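Long-range contacts in 16S rRNA methylase (Uncultured bacterium, PDB 7JLZ), which probably methylates N1 of A1408 in the 16S rRNA of the 30S ribosomal subunit, a modification that confers resistance to aminoglycoside antibiotics: residues A[48-53]-A[75-80]; A[81-86]-A[115-120]; A[92-97]-A[123-128]; A[130-135]-A[204-209]. All coordinates share one frame; numbering follows the deposited sequence. Where two conformers were deposited one is given.

Contact 1 of 4, residues A[48-53]-A[75-80]; sequences GTLFIG and NAIYIL
N75 and T49 open the pairing of two parallel strands with a side-chain bond. From CB, which lies 3.3 Å from T49 O, the N75 side chain turns between its own backbone N and carbonyl carbon (chi1 59°). That torsion keeps CG close to the neighbouring strand and brings ND2 within 2.9 Å of T49 O, nearly head-on to the carbonyl and close to the amide plane. ND2 also donates to A43 O of helix 37-45, so two backbone oxygens fix the rotation of the amide. The backbone oxygen of the same residue, N75 O, accepts a nearly straight bond from F51 N at 2.8 Å and at the same time sits at the edge of the F51 ring, one face of which has T49 CG2 over it, toward the rim.

The ladder then continues as F51 O to I77 N, I77 O to G53 N, and G53 O to I79 N. These strands, 49-55 and 76-80, are joined by helix 58-70 in a beta-alpha-beta unit of the Rossmann-like methyltransferase sheet, with 76-80 the outermost strand of that sheet, although Y78 also makes a backbone bond to V4, and strand 26-31 on the far side of 49-55.

L50, I52, I77 and I79 share one face. I52 and I77 lie side by side, and CG1 of I52 presses on CG2 of I77 at 3.4 Å, tighter than usual for two carbons. I52 CG2 meets CD1 of I79 at 3.5 Å, while L50 CD1 rests near N75 O. On the other face, Y78 packs against helices 37-45 and 58-70, and its OH hydrogen-bonds to S68 OG.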
# COMPACT_ATOMS: atom_id res chain seq x y z
N GLY A 48 11.13 12.58 7.17
CA GLY A 48 11.16 13.33 5.93
C GLY A 48 10.17 12.88 4.88
O GLY A 48 10.02 13.54 3.85
N THR A 49 9.48 11.77 5.10
CA THR A 49 8.53 11.21 4.15
C THR A 49 7.12 11.32 4.72
O THR A 49 6.89 11.06 5.90
CB THR A 49 8.87 9.75 3.84
OG1 THR A 49 10.17 9.68 3.22
CG2 THR A 49 7.84 9.13 2.93
N LEU A 50 6.17 11.71 3.87
CA LEU A 50 4.76 11.69 4.25
C LEU A 50 4.16 10.34 3.89
O LEU A 50 4.24 9.91 2.73
CB LEU A 50 3.99 12.82 3.55
CG LEU A 50 2.48 12.89 3.81
CD1 LEU A 50 2.18 13.20 5.27
CD2 LEU A 50 1.85 13.95 2.89
N PHE A 51 3.58 9.66 4.87
CA PHE A 51 2.95 8.36 4.65
C PHE A 51 1.44 8.50 4.72
O PHE A 51 0.91 9.03 5.71
CB PHE A 51 3.44 7.32 5.67
CG PHE A 51 4.92 7.03 5.56
CD1 PHE A 51 5.85 7.82 6.20
CD2 PHE A 51 5.37 5.96 4.78
CE1 PHE A 51 7.21 7.57 6.09
CE2 PHE A 51 6.74 5.70 4.67
CZ PHE A 51 7.65 6.51 5.32
N ILE A 52 0.75 7.98 3.71
CA ILE A 52 -0.69 8.12 3.58
C ILE A 52 -1.31 6.73 3.51
O ILE A 52 -1.09 6.01 2.53
CB ILE A 52 -1.07 8.92 2.33
CG1 ILE A 52 -0.33 10.26 2.34
CG2 ILE A 52 -2.58 9.07 2.26
CD1 ILE A 52 -0.62 11.15 1.12
N GLY A 53 -2.11 6.37 4.51
CA GLY A 53 -2.88 5.13 4.47
C GLY A 53 -4.29 5.38 3.96
O GLY A 53 -4.92 6.37 4.34
N ASN A 75 3.64 13.26 10.04
CA ASN A 75 3.84 12.76 8.69
C ASN A 75 3.10 11.46 8.44
O ASN A 75 3.45 10.72 7.51
CB ASN A 75 5.34 12.60 8.40
CG ASN A 75 6.02 11.63 9.36
OD1 ASN A 75 5.68 11.55 10.54
ND2 ASN A 75 7.00 10.90 8.84
N ALA A 76 2.09 11.16 9.25
CA ALA A 76 1.19 10.03 9.03
C ALA A 76 -0.22 10.59 8.87
O ALA A 76 -0.70 11.31 9.75
CB ALA A 76 1.26 9.03 10.18
N ILE A 77 -0.87 10.27 7.75
CA ILE A 77 -2.24 10.70 7.52
C ILE A 77 -3.04 9.51 7.02
O ILE A 77 -2.51 8.61 6.35
CB ILE A 77 -2.30 11.90 6.55
CG1 ILE A 77 -3.70 12.50 6.51
CG2 ILE A 77 -1.84 11.50 5.17
CD1 ILE A 77 -3.82 13.64 5.53
N TYR A 78 -4.33 9.49 7.38
CA TYR A 78 -5.21 8.35 7.15
C TYR A 78 -6.49 8.81 6.47
O TYR A 78 -7.16 9.71 6.97
CB TYR A 78 -5.53 7.64 8.47
CG TYR A 78 -4.29 7.21 9.22
CD1 TYR A 78 -3.60 8.11 10.05
CD2 TYR A 78 -3.79 5.92 9.09
CE1 TYR A 78 -2.44 7.73 10.71
CE2 TYR A 78 -2.64 5.52 9.77
CZ TYR A 78 -1.97 6.43 10.57
OH TYR A 78 -0.83 6.06 11.25
N ILE A 79 -6.83 8.18 5.34
CA ILE A 79 -7.86 8.68 4.44
C ILE A 79 -8.85 7.58 4.10
O ILE A 79 -8.46 6.41 3.92
CB ILE A 79 -7.22 9.25 3.15
CG1 ILE A 79 -6.31 10.43 3.50
CG2 ILE A 79 -8.28 9.68 2.11
CD1 ILE A 79 -5.53 10.90 2.34
N LEU A 80 -10.13 7.94 3.98
CA LEU A 80 -11.13 6.99 3.51
C LEU A 80 -11.01 6.82 2.00
O LEU A 80 -10.97 7.80 1.26
CB LEU A 80 -12.54 7.46 3.85
CG LEU A 80 -13.02 7.38 5.28
CD1 LEU A 80 -14.49 7.78 5.31
CD2 LEU A 80 -12.81 5.97 5.83

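Contact 2 of 4, residues A[81-86]-A[115-120]; sequences GSVEYF and YEKNSL
The F86 ring has L120 CD1 over the centre of one face, a CH-pi contact of 3.7 Å from the methyl carbon to the ring centroid and only 12° off the ring normal. The second methyl of L120, CD2, sits nearer the rim, 3.9 Å from F86 CD2. At the ring edge, in its plane, lies S82 O. A chi1 of -169°, with CG opposite the backbone N, sends the F86 ring out to L120, whose side chain crosses it obliquely.

V83 continues the apolar patch: its CG2 approaches L120 CD2 at 4.3 Å, and its CG1 lies against the lysine chain of K117, 3.8 Å from CD, the two side chains crossing at about a right angle. Farther out, the K117 chain runs extended as far as CE and bends only at its last torsion, which carries NZ toward E84. The E84 chain is itself bent at chi2 (70°), folding its carboxylate back to K117. NZ and OE1 are 3.3 Å apart, a weak hydrogen bond within a salt bridge at the outer margin; E84 OE1 also has S105 OG as a partner.

The segment 81-86 is a loop that follows strand 76-80. S82 OG accepts from Y85 N at 3.1 Å, an ST motif in the loop from which V83 reaches K117 of helix 115-118 and L120, and F86 reaches L120, the start of the next helix.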
# COMPACT_ATOMS: atom_id res chain seq x y z
N GLY A 81 -10.98 5.57 1.55
CA GLY A 81 -10.92 5.34 0.12
C GLY A 81 -10.91 3.86 -0.20
O GLY A 81 -10.72 3.01 0.68
N SER A 82 -11.13 3.57 -1.48
CA SER A 82 -11.15 2.22 -2.01
C SER A 82 -10.95 2.36 -3.51
O SER A 82 -10.94 3.48 -4.04
CB SER A 82 -12.48 1.51 -1.71
OG SER A 82 -13.53 2.07 -2.48
N VAL A 83 -10.80 1.22 -4.20
CA VAL A 83 -10.70 1.26 -5.67
C VAL A 83 -11.89 2.00 -6.25
O VAL A 83 -11.75 2.86 -7.13
CB VAL A 83 -10.61 -0.16 -6.25
CG1 VAL A 83 -10.82 -0.13 -7.77
CG2 VAL A 83 -9.29 -0.81 -5.93
N GLU A 84 -13.09 1.67 -5.77
CA GLU A 84 -14.33 2.19 -6.33
C GLU A 84 -14.60 3.63 -5.92
O GLU A 84 -15.32 4.34 -6.64
CB GLU A 84 -15.49 1.29 -5.92
CG GLU A 84 -15.46 -0.12 -6.51
CD GLU A 84 -14.35 -1.01 -5.95
OE1 GLU A 84 -13.86 -1.87 -6.72
OE2 GLU A 84 -13.98 -0.85 -4.76
N TYR A 85 -14.06 4.07 -4.79
CA TYR A 85 -14.21 5.44 -4.29
C TYR A 85 -12.82 5.94 -3.93
O TYR A 85 -12.46 6.07 -2.76
CB TYR A 85 -15.16 5.50 -3.09
CG TYR A 85 -16.57 5.12 -3.45
CD1 TYR A 85 -17.45 6.05 -3.99
CD2 TYR A 85 -17.03 3.82 -3.25
CE1 TYR A 85 -18.75 5.70 -4.32
CE2 TYR A 85 -18.31 3.46 -3.58
CZ TYR A 85 -19.17 4.40 -4.11
OH TYR A 85 -20.46 4.03 -4.43
N PHE A 86 -12.02 6.19 -4.96
CA PHE A 86 -10.67 6.61 -4.65
C PHE A 86 -10.55 8.13 -4.69
O PHE A 86 -11.12 8.77 -5.58
CB PHE A 86 -9.68 5.99 -5.63
CG PHE A 86 -8.27 6.16 -5.20
CD1 PHE A 86 -7.56 7.30 -5.57
CD2 PHE A 86 -7.67 5.24 -4.36
CE1 PHE A 86 -6.26 7.47 -5.14
CE2 PHE A 86 -6.38 5.41 -3.92
CZ PHE A 86 -5.67 6.53 -4.30
N TYR A 115 -8.38 -4.45 -15.93
CA TYR A 115 -7.27 -3.54 -16.24
C TYR A 115 -7.67 -2.09 -16.04
O TYR A 115 -6.86 -1.28 -15.57
CB TYR A 115 -6.78 -3.78 -17.67
CG TYR A 115 -6.08 -5.12 -17.82
CD1 TYR A 115 -4.92 -5.40 -17.11
CD2 TYR A 115 -6.60 -6.10 -18.65
CE1 TYR A 115 -4.28 -6.61 -17.23
CE2 TYR A 115 -5.96 -7.32 -18.79
CZ TYR A 115 -4.81 -7.58 -18.07
OH TYR A 115 -4.18 -8.79 -18.20
N GLU A 116 -8.91 -1.74 -16.39
CA GLU A 116 -9.42 -0.40 -16.08
C GLU A 116 -9.32 -0.12 -14.58
O GLU A 116 -8.92 0.97 -14.17
CB GLU A 116 -10.86 -0.25 -16.56
N LYS A 117 -9.67 -1.11 -13.75
CA LYS A 117 -9.54 -0.93 -12.31
C LYS A 117 -8.08 -0.88 -11.88
O LYS A 117 -7.69 -0.02 -11.08
CB LYS A 117 -10.27 -2.06 -11.56
CG LYS A 117 -11.73 -1.79 -11.28
CD LYS A 117 -12.27 -2.73 -10.20
CE LYS A 117 -13.78 -2.63 -10.08
NZ LYS A 117 -14.25 -1.22 -9.97
N ASN A 118 -7.25 -1.78 -12.40
CA ASN A 118 -5.87 -1.86 -11.93
C ASN A 118 -5.02 -0.69 -12.41
O ASN A 118 -3.92 -0.50 -11.88
CB ASN A 118 -5.23 -3.19 -12.36
CG ASN A 118 -5.87 -4.41 -11.68
OD1 ASN A 118 -6.46 -4.30 -10.60
ND2 ASN A 118 -5.75 -5.57 -12.32
N SER A 119 -5.51 0.10 -13.37
CA SER A 119 -4.80 1.31 -13.82
C SER A 119 -4.65 2.34 -12.70
O SER A 119 -3.90 3.31 -12.87
CB SER A 119 -5.53 1.94 -15.00
OG SER A 119 -6.67 2.66 -14.58
N LEU A 120 -5.37 2.17 -11.59
CA LEU A 120 -5.18 3.03 -10.43
C LEU A 120 -3.73 3.04 -9.97
O LEU A 120 -3.22 4.07 -9.53
CB LEU A 120 -6.09 2.56 -9.30
CG LEU A 120 -5.94 3.22 -7.94
CD1 LEU A 120 -6.38 4.67 -8.02
CD2 LEU A 120 -6.74 2.47 -6.89

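Contact 3 of 4, residues A[92-97]-A[123-128]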
# COMPACT_ATOMS: atom_id res chain seq x y z
N GLY A 92 -1.42 10.89 -8.89
CA GLY A 92 -0.20 11.55 -9.31
C GLY A 92 0.66 12.11 -8.21
O GLY A 92 1.55 12.91 -8.50
N THR A 93 0.46 11.69 -6.96
CA THR A 93 1.14 12.30 -5.82
C THR A 93 2.24 11.45 -5.19
O THR A 93 3.04 12.00 -4.43
CB THR A 93 0.14 12.66 -4.70
OG1 THR A 93 -0.42 11.47 -4.13
CG2 THR A 93 -0.98 13.56 -5.22
N ALA A 94 2.30 10.15 -5.47
CA ALA A 94 3.12 9.24 -4.69
C ALA A 94 4.48 9.00 -5.35
O ALA A 94 4.55 8.59 -6.51
CB ALA A 94 2.41 7.90 -4.51
N ASP A 95 5.54 9.22 -4.58
CA ASP A 95 6.86 8.75 -4.98
C ASP A 95 6.98 7.24 -4.79
O ASP A 95 7.75 6.58 -5.50
CB ASP A 95 7.94 9.47 -4.18
CG ASP A 95 7.92 10.97 -4.40
OD1 ASP A 95 8.27 11.42 -5.52
OD2 ASP A 95 7.52 11.70 -3.46
N LYS A 96 6.25 6.69 -3.83
CA LYS A 96 6.22 5.25 -3.61
C LYS A 96 4.80 4.84 -3.25
O LYS A 96 4.12 5.53 -2.49
CB LYS A 96 7.18 4.81 -2.51
CG LYS A 96 7.22 3.29 -2.37
CD LYS A 96 8.07 2.80 -1.22
CE LYS A 96 8.11 1.27 -1.22
NZ LYS A 96 8.91 0.73 -0.09
N LEU A 97 4.38 3.71 -3.81
CA LEU A 97 3.08 3.10 -3.54
C LEU A 97 3.34 1.69 -3.04
O LEU A 97 3.93 0.88 -3.75
CB LEU A 97 2.22 3.06 -4.81
CG LEU A 97 0.88 2.33 -4.71
CD1 LEU A 97 -0.03 2.96 -3.67
CD2 LEU A 97 0.21 2.33 -6.09
N ASN A 123 -1.59 5.36 -11.93
CA ASN A 123 -2.07 6.73 -11.83
C ASN A 123 -1.90 7.33 -10.44
O ASN A 123 -1.91 8.56 -10.31
CB ASN A 123 -3.54 6.81 -12.28
CG ASN A 123 -3.68 6.77 -13.80
OD1 ASN A 123 -2.72 6.46 -14.51
ND2 ASN A 123 -4.85 7.09 -14.29
N ILE A 124 -1.74 6.52 -9.40
CA ILE A 124 -1.33 7.08 -8.12
C ILE A 124 0.12 7.56 -8.18
O ILE A 124 0.49 8.57 -7.56
CB ILE A 124 -1.54 6.03 -7.01
CG1 ILE A 124 -3.03 5.77 -6.79
CG2 ILE A 124 -0.85 6.45 -5.69
CD1 ILE A 124 -3.31 4.53 -5.89
N LEU A 125 0.96 6.86 -8.94
CA LEU A 125 2.40 7.08 -8.91
C LEU A 125 2.81 8.29 -9.74
O LEU A 125 2.25 8.54 -10.81
CB LEU A 125 3.14 5.85 -9.44
CG LEU A 125 3.23 4.68 -8.48
CD1 LEU A 125 3.73 3.45 -9.21
CD2 LEU A 125 4.18 5.08 -7.37
N LYS A 126 3.82 9.01 -9.26
CA LYS A 126 4.55 9.95 -10.11
C LYS A 126 5.33 9.18 -11.16
O LYS A 126 5.58 7.97 -11.01
CB LYS A 126 5.51 10.80 -9.27
CG LYS A 126 4.87 11.65 -8.20
CD LYS A 126 5.93 12.52 -7.58
CE LYS A 126 5.35 13.57 -6.67
NZ LYS A 126 6.42 14.46 -6.14
N SER A 127 5.77 9.89 -12.21
CA SER A 127 6.36 9.21 -13.37
C SER A 127 7.53 8.32 -12.97
O SER A 127 7.64 7.18 -13.43
CB SER A 127 6.78 10.24 -14.42
OG SER A 127 7.70 11.18 -13.88
N ASN A 128 8.39 8.79 -12.08
CA ASN A 128 9.53 7.98 -11.65
C ASN A 128 9.27 7.27 -10.33
O ASN A 128 10.21 7.01 -9.57
CB ASN A 128 10.79 8.83 -11.57
CG ASN A 128 12.05 8.02 -11.78
OD1 ASN A 128 12.00 6.90 -12.31
ND2 ASN A 128 13.19 8.57 -11.38
O HOH W 1 6.60 14.36 -3.63
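A short parallel beta bridge, A94 with L125, joins the start of strand 94-100 to the chain where helix 120-124 gives way to strand 125-126. Its two bonds run from A94 N to I124 O (3.2 Å) and from K126 N to A94 O (2.9 Å), the second nearly straight. Just before it, G92 N donates to N123 O at 2.8 Å, so the loop ahead of the strand is tied to the last turn of the helix; G92 takes a positive phi there.

Apolar side chains fill the inner side. I124 CG2 touches A94 CB at 3.8 Å, the L97 side chain crosses that of I124 at about a right angle, and L125 CD2 lies 3.8 Å from L97 CB. On the exposed side K126, extended beyond CG, runs past G92 O and T93 O to D95. Its CD lies 3.3 Å from D95 OD1, whereas NZ forms only a long salt bridge to that oxygen; a water bridges NZ and OD2. D95 OD2 also accepts from V27 N.

Strand 26-31 lies along one side of strand 94-100, touching A94 and L97; on its other side, strand 129-135 pairs with D95 and L97, and F86 and L91 pack on I124.

Contact 4 of 4, residues A[130-135]-A[204-209]; sequences ICEIVL and LYQLKF
E132 and Q206 both carry CG anti to the backbone N (chi1 177° and -167°) and run on extended, which brings carboxylate and amide together across an antiparallel pair of strands. Their planes stand 78° apart. The modelled separation of Q206 NE2 and E132 OE2, 2.4 Å, is too short for an ordinary hydrogen bond, and the details of that pairing are doubtful. Along the same face K208 lies beside E132 and points the same way: CE is 3.4 Å from OE1, but NZ stays beyond salt-bridge range. OE1 has its ionic partner in K96 of strand 94-100.

Six backbone bonds link C131 with F209, I133 with L207 and L135 with Y205. The intervening E132–K208 and V134–Q206 are non-hydrogen-bonded pairs. The opposite face, with C131, I133, L135, Y205, L207 and F209, is largely apolar. I133 CD1 meets F209 CE1 at 3.8 Å, and L135 CD1 meets L207 CD1 at 4.0 Å. The backbone C131 O lies at the edge of the F209 ring.

Strand 205-211 is the reversed strand in the methyltransferase sheet, between 129-135 and 172-179. F167 of helix 156-168 packs on I133, L207 and F209, while strand 94-100 flanks 129-135 on the other side.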
# COMPACT_ATOMS: atom_id res chain seq x y z
N ILE A 130 7.98 4.31 -7.52
CA ILE A 130 8.23 2.90 -7.26
C ILE A 130 6.99 2.30 -6.62
O ILE A 130 6.40 2.89 -5.71
CB ILE A 130 9.45 2.70 -6.34
CG1 ILE A 130 10.73 3.18 -7.02
CG2 ILE A 130 9.56 1.24 -5.90
CD1 ILE A 130 10.84 2.75 -8.46
N CYS A 131 6.58 1.12 -7.10
CA CYS A 131 5.49 0.37 -6.49
C CYS A 131 6.07 -0.86 -5.81
O CYS A 131 6.91 -1.55 -6.39
CB CYS A 131 4.45 -0.04 -7.53
SG CYS A 131 3.10 -1.04 -6.88
N GLU A 132 5.65 -1.11 -4.58
CA GLU A 132 6.01 -2.33 -3.86
C GLU A 132 4.73 -3.08 -3.56
O GLU A 132 3.75 -2.49 -3.09
CB GLU A 132 6.78 -2.01 -2.57
CG GLU A 132 7.13 -3.24 -1.72
CD GLU A 132 7.91 -2.90 -0.46
OE1 GLU A 132 8.65 -1.89 -0.46
OE2 GLU A 132 7.79 -3.65 0.54
N ILE A 133 4.71 -4.38 -3.87
CA ILE A 133 3.55 -5.22 -3.66
C ILE A 133 3.98 -6.37 -2.77
O ILE A 133 4.91 -7.10 -3.10
CB ILE A 133 2.96 -5.74 -4.98
CG1 ILE A 133 2.50 -4.58 -5.86
CG2 ILE A 133 1.78 -6.66 -4.72
CD1 ILE A 133 1.82 -5.02 -7.15
N VAL A 134 3.31 -6.51 -1.63
CA VAL A 134 3.54 -7.60 -0.70
C VAL A 134 2.47 -8.65 -0.95
O VAL A 134 1.27 -8.34 -0.91
CB VAL A 134 3.52 -7.11 0.75
CG1 VAL A 134 3.62 -8.29 1.73
CG2 VAL A 134 4.66 -6.10 0.98
N LEU A 135 2.89 -9.88 -1.24
CA LEU A 135 2.01 -10.97 -1.61
C LEU A 135 2.05 -12.06 -0.55
O LEU A 135 3.10 -12.30 0.07
CB LEU A 135 2.39 -11.57 -2.97
CG LEU A 135 2.12 -10.75 -4.22
CD1 LEU A 135 2.56 -11.49 -5.48
CD2 LEU A 135 0.65 -10.42 -4.30
N LEU A 204 5.75 -14.99 2.83
CA LEU A 204 5.35 -13.70 2.28
C LEU A 204 6.43 -13.19 1.34
O LEU A 204 7.63 -13.42 1.57
CB LEU A 204 5.07 -12.68 3.38
CG LEU A 204 3.86 -12.95 4.29
CD1 LEU A 204 3.68 -11.82 5.29
CD2 LEU A 204 2.58 -13.16 3.48
N TYR A 205 6.01 -12.48 0.30
CA TYR A 205 6.91 -12.03 -0.75
C TYR A 205 6.74 -10.54 -0.97
O TYR A 205 5.66 -9.98 -0.77
CB TYR A 205 6.66 -12.76 -2.07
CG TYR A 205 6.77 -14.26 -1.92
CD1 TYR A 205 8.00 -14.89 -1.99
CD2 TYR A 205 5.64 -15.03 -1.69
CE1 TYR A 205 8.10 -16.26 -1.84
CE2 TYR A 205 5.73 -16.39 -1.54
CZ TYR A 205 6.96 -17.00 -1.62
OH TYR A 205 7.04 -18.37 -1.48
N GLN A 206 7.84 -9.91 -1.36
CA GLN A 206 7.92 -8.49 -1.68
C GLN A 206 8.37 -8.36 -3.13
O GLN A 206 9.37 -8.95 -3.52
CB GLN A 206 8.94 -7.83 -0.75
CG GLN A 206 8.94 -6.32 -0.72
CD GLN A 206 10.01 -5.80 0.22
OE1 GLN A 206 11.20 -6.07 0.03
NE2 GLN A 206 9.60 -5.08 1.26
N LEU A 207 7.64 -7.57 -3.91
CA LEU A 207 7.98 -7.34 -5.31
C LEU A 207 8.00 -5.84 -5.51
O LEU A 207 7.11 -5.14 -5.02
CB LEU A 207 6.95 -7.98 -6.26
CG LEU A 207 6.90 -9.50 -6.43
CD1 LEU A 207 6.37 -10.19 -5.17
CD2 LEU A 207 6.07 -9.87 -7.64
N LYS A 208 9.03 -5.33 -6.19
CA LYS A 208 9.14 -3.91 -6.48
C LYS A 208 9.12 -3.70 -7.99
O LYS A 208 9.62 -4.52 -8.75
CB LYS A 208 10.42 -3.29 -5.90
CG LYS A 208 10.42 -3.38 -4.37
CD LYS A 208 11.58 -2.64 -3.73
CE LYS A 208 11.49 -2.71 -2.21
NZ LYS A 208 12.69 -2.12 -1.53
N PHE A 209 8.53 -2.57 -8.39
CA PHE A 209 8.34 -2.25 -9.79
C PHE A 209 8.63 -0.78 -10.01
O PHE A 209 8.57 0.04 -9.09
CB PHE A 209 6.91 -2.53 -10.28
CG PHE A 209 6.39 -3.90 -9.92
CD1 PHE A 209 5.86 -4.15 -8.66
CD2 PHE A 209 6.39 -4.92 -10.85
CE1 PHE A 209 5.37 -5.39 -8.33
CE2 PHE A 209 5.89 -6.16 -10.53
CZ PHE A 209 5.39 -6.40 -9.27

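From the N terminus, contact 1 closes first, pairing 48-53 with 75-80 across helix 58-70. The chain then passes straight into 81-86, which opens contact 2; before that closes at 115-120, contact 3 opens at 92-97, to close at 123-128, so the two cross. They also touch, F86 CZ lying 3.5 Å from I124 CD1. Contact 4 opens next and closes the longest loop, at 204-209. It meets contact 3 through a salt bridge, K96 NZ to E132 OE1 at 2.7 Å. Contacts 1, 3 and 4 reach one sheet, with contacts 1 and 4 on opposite sides of the chain's centre; contact 2 joins a loop after strand 76-80 to the helical segment before 125-126.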